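Local coordinates for protein beta-N-acetylhexosaminidase (Mycobacterium smegmatis, PDB 4YYF) that probably hydrolyses terminal non-reducing N-acetyl-D-hexosamine residues from N-acetyl-beta-D-hexosaminides, as a member of glycosyl hydrolase family 3, at residues Asp89-Val101 / Leu352-Cys364. The protein carries 1 engineered substitution. Sequence-based numbering, arbitrary orientation.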
# COMPACT_ATOMS: atom_id res chain seq x y z
N ASP A 89 18.76 -4.71 -13.09
CA ASP A 89 19.67 -3.68 -13.56
C ASP A 89 19.23 -2.28 -13.11
O ASP A 89 20.05 -1.47 -12.66
CB ASP A 89 19.75 -3.74 -15.08
CG ASP A 89 20.78 -2.78 -15.65
OD1 ASP A 89 21.98 -3.05 -15.49
OD2 ASP A 89 20.38 -1.77 -16.25
N ILE A 90 17.93 -2.00 -13.23
CA ILE A 90 17.38 -0.71 -12.83
C ILE A 90 17.49 -0.51 -11.31
O ILE A 90 17.87 0.56 -10.83
CB ILE A 90 15.90 -0.60 -13.28
CG1 ILE A 90 15.85 -0.57 -14.82
CG2 ILE A 90 15.23 0.64 -12.70
CD1 ILE A 90 14.48 -0.90 -15.40
N ALA A 91 17.15 -1.56 -10.57
CA ALA A 91 17.21 -1.52 -9.11
C ALA A 91 18.62 -1.27 -8.60
O ALA A 91 18.81 -0.52 -7.65
CB ALA A 91 16.65 -2.81 -8.51
N ALA A 92 19.61 -1.90 -9.23
CA ALA A 92 21.00 -1.75 -8.77
C ALA A 92 21.54 -0.34 -8.98
O ALA A 92 22.41 0.11 -8.25
CB ALA A 92 21.91 -2.76 -9.45
N SER A 93 21.03 0.36 -9.98
CA SER A 93 21.53 1.70 -10.20
C SER A 93 20.68 2.77 -9.51
O SER A 93 20.98 3.95 -9.59
CB SER A 93 21.73 2.00 -11.69
OG SER A 93 20.53 1.86 -12.39
N ALA A 94 19.62 2.35 -8.82
CA ALA A 94 18.78 3.30 -8.09
C ALA A 94 19.57 4.01 -6.99
O ALA A 94 20.37 3.39 -6.29
CB ALA A 94 17.58 2.60 -7.49
N ALA A 95 19.35 5.31 -6.87
CA ALA A 95 20.02 6.16 -5.88
C ALA A 95 19.12 7.36 -5.62
O ALA A 95 18.40 7.79 -6.52
CB ALA A 95 21.39 6.62 -6.40
N PRO A 96 19.16 7.92 -4.40
CA PRO A 96 20.05 7.58 -3.28
C PRO A 96 19.59 6.37 -2.45
O PRO A 96 20.44 5.77 -1.79
CB PRO A 96 20.02 8.85 -2.42
CG PRO A 96 18.64 9.38 -2.63
CD PRO A 96 18.26 9.04 -4.06
N LEU A 97 18.31 6.01 -2.48
CA LEU A 97 17.82 4.86 -1.72
C LEU A 97 17.55 3.67 -2.64
O LEU A 97 17.35 3.85 -3.85
CB LEU A 97 16.55 5.21 -0.93
CG LEU A 97 16.79 6.09 0.29
CD1 LEU A 97 15.48 6.64 0.83
CD2 LEU A 97 17.50 5.28 1.37
N PRO A 98 17.56 2.45 -2.09
CA PRO A 98 17.18 1.30 -2.90
C PRO A 98 15.74 1.45 -3.43
O PRO A 98 14.93 2.16 -2.83
CB PRO A 98 17.25 0.13 -1.91
CG PRO A 98 18.25 0.54 -0.89
CD PRO A 98 18.07 2.06 -0.75
N LEU A 99 15.44 0.79 -4.54
CA LEU A 99 14.12 0.87 -5.16
C LEU A 99 13.17 -0.13 -4.52
O LEU A 99 13.54 -1.29 -4.30
CB LEU A 99 14.24 0.57 -6.66
CG LEU A 99 12.98 0.64 -7.52
CD1 LEU A 99 12.45 2.07 -7.53
CD2 LEU A 99 13.28 0.16 -8.96
N ALA A 100 11.96 0.31 -4.20
CA ALA A 100 10.93 -0.61 -3.73
C ALA A 100 10.11 -1.07 -4.92
O ALA A 100 9.74 -0.26 -5.78
CB ALA A 100 10.02 0.05 -2.68
N VAL A 101 9.82 -2.36 -4.99
CA VAL A 101 9.09 -2.92 -6.11
C VAL A 101 7.87 -3.62 -5.55
O VAL A 101 8.00 -4.60 -4.84
CB VAL A 101 9.96 -3.93 -6.88
CG1 VAL A 101 9.17 -4.56 -8.04
CG2 VAL A 101 11.23 -3.22 -7.40
N LEU A 352 9.97 10.39 4.89
CA LEU A 352 11.21 9.98 4.24
C LEU A 352 11.94 8.95 5.11
O LEU A 352 12.37 7.91 4.61
CB LEU A 352 12.09 11.21 3.98
CG LEU A 352 13.50 10.96 3.47
CD1 LEU A 352 13.46 10.21 2.14
CD2 LEU A 352 14.27 12.27 3.33
N GLN A 353 12.07 9.23 6.40
CA GLN A 353 12.65 8.27 7.34
C GLN A 353 11.92 6.93 7.37
O GLN A 353 12.56 5.87 7.39
CB GLN A 353 12.72 8.85 8.76
CG GLN A 353 13.56 10.13 8.88
CD GLN A 353 13.31 10.84 10.20
OE1 GLN A 353 13.06 10.21 11.22
NE2 GLN A 353 13.39 12.18 10.18
N ARG A 354 10.59 6.95 7.39
CA ARG A 354 9.83 5.70 7.42
C ARG A 354 10.02 4.89 6.16
O ARG A 354 10.06 3.66 6.22
CB ARG A 354 8.34 5.96 7.64
CG ARG A 354 8.04 6.52 9.02
CD ARG A 354 6.57 6.60 9.26
NE ARG A 354 6.25 7.11 10.59
CZ ARG A 354 5.65 8.27 10.82
NH1 ARG A 354 5.30 9.03 9.79
NH2 ARG A 354 5.40 8.66 12.07
N ASN A 355 10.10 5.56 5.02
CA ASN A 355 10.35 4.88 3.75
C ASN A 355 11.74 4.29 3.72
O ASN A 355 11.93 3.20 3.18
CB ASN A 355 10.19 5.83 2.56
CG ASN A 355 8.75 5.94 2.11
OD1 ASN A 355 8.23 5.02 1.48
ND2 ASN A 355 8.11 7.08 2.41
N ALA A 356 12.72 5.01 4.28
CA ALA A 356 14.09 4.50 4.31
C ALA A 356 14.22 3.33 5.27
O ALA A 356 15.01 2.42 5.03
CB ALA A 356 15.09 5.61 4.68
N ALA A 357 13.45 3.35 6.36
CA ALA A 357 13.60 2.35 7.41
C ALA A 357 13.28 0.93 6.94
O ALA A 357 13.78 -0.05 7.49
CB ALA A 357 12.76 2.72 8.64
N VAL A 358 12.45 0.80 5.91
CA VAL A 358 12.18 -0.54 5.40
C VAL A 358 13.07 -0.95 4.23
O VAL A 358 12.83 -1.99 3.61
CB VAL A 358 10.70 -0.74 5.05
CG1 VAL A 358 9.86 -0.67 6.32
CG2 VAL A 358 10.24 0.33 4.06
N LYS A 359 14.09 -0.15 3.93
CA LYS A 359 14.97 -0.42 2.80
C LYS A 359 16.40 -0.61 3.26
O LYS A 359 16.74 -0.32 4.40
CB LYS A 359 14.92 0.73 1.79
CG LYS A 359 13.58 0.92 1.11
CD LYS A 359 13.67 2.11 0.13
CE LYS A 359 12.46 2.19 -0.77
NZ LYS A 359 12.63 3.27 -1.80
N GLY A 360 17.25 -1.08 2.34
CA GLY A 360 18.68 -1.17 2.59
C GLY A 360 19.35 0.19 2.68
O GLY A 360 18.67 1.22 2.58
N PRO A 361 20.68 0.22 2.83
CA PRO A 361 21.46 1.43 3.14
C PRO A 361 21.44 2.48 2.02
O PRO A 361 21.20 2.14 0.85
CB PRO A 361 22.89 0.90 3.30
CG PRO A 361 22.76 -0.59 3.48
CD PRO A 361 21.54 -0.97 2.71
N LEU A 362 21.70 3.73 2.38
CA LEU A 362 21.87 4.80 1.40
C LEU A 362 23.01 4.46 0.46
O LEU A 362 23.99 3.84 0.85
CB LEU A 362 22.19 6.13 2.09
CG LEU A 362 21.04 7.01 2.56
CD1 LEU A 362 21.56 8.16 3.42
CD2 LEU A 362 20.27 7.56 1.37
N ARG A 363 22.86 4.87 -0.80
CA ARG A 363 23.93 4.69 -1.78
C ARG A 363 24.59 6.03 -2.07
O ARG A 363 24.06 6.85 -2.82
CB ARG A 363 23.37 4.04 -3.05
CG ARG A 363 22.91 2.61 -2.82
CD ARG A 363 21.60 2.28 -3.53
NE ARG A 363 21.26 0.86 -3.38
CZ ARG A 363 20.77 0.10 -4.35
NH1 ARG A 363 20.54 0.61 -5.56
NH2 ARG A 363 20.51 -1.18 -4.11
N CYS A 364 25.75 6.24 -1.44
CA CYS A 364 26.47 7.51 -1.54
C CYS A 364 27.42 7.51 -2.72
O CYS A 364 27.38 8.42 -3.55
CB CYS A 364 27.25 7.77 -0.24
SG CYS A 364 26.26 7.63 1.27
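The guanidinium of Arg363 carries Pro98 over one face, with the proline CA 4.0 Å above the plane and over its centre, while the carbonyls of Ala91 and Ala94, near the C-terminal part of helix 86-93, meet its edge. NH1 donates near the guanidinium plane to Ala91 O (2.9 Å) and to Ala94 O (2.9 Å), the former bond lying in the carbonyl plane of Ala91. Two bonds from NH1, with Pro98 over the face, hold the group in place, and its positive charge would suit these helix carbonyls. The arginine chain bends at chi2 (139°) and runs from Pro96 past Ala94 O toward Ala91. Pro96 O accepts from Arg363 N at 2.8 Å in a nearly straight bond. The extended chain of Lys359 passes Ala100 CB and ends with NZ 2.8 Å from Pro98 O; Gln47 and Gly69 O also accept from this ammonium. Leu97 fills the apolar part, its CD2 3.6 Å from Leu362 CD2 and its CD1 4.0 Å from Ala356 CB. The example illustrates how the tail after helix 345-357, disulfide-linked through Cys364 to Cys34, packs over the helix-to-strand loop of a beta-alpha-beta unit (70-73, 86-93, 100-107) in the family 3 TIM-barrel fold.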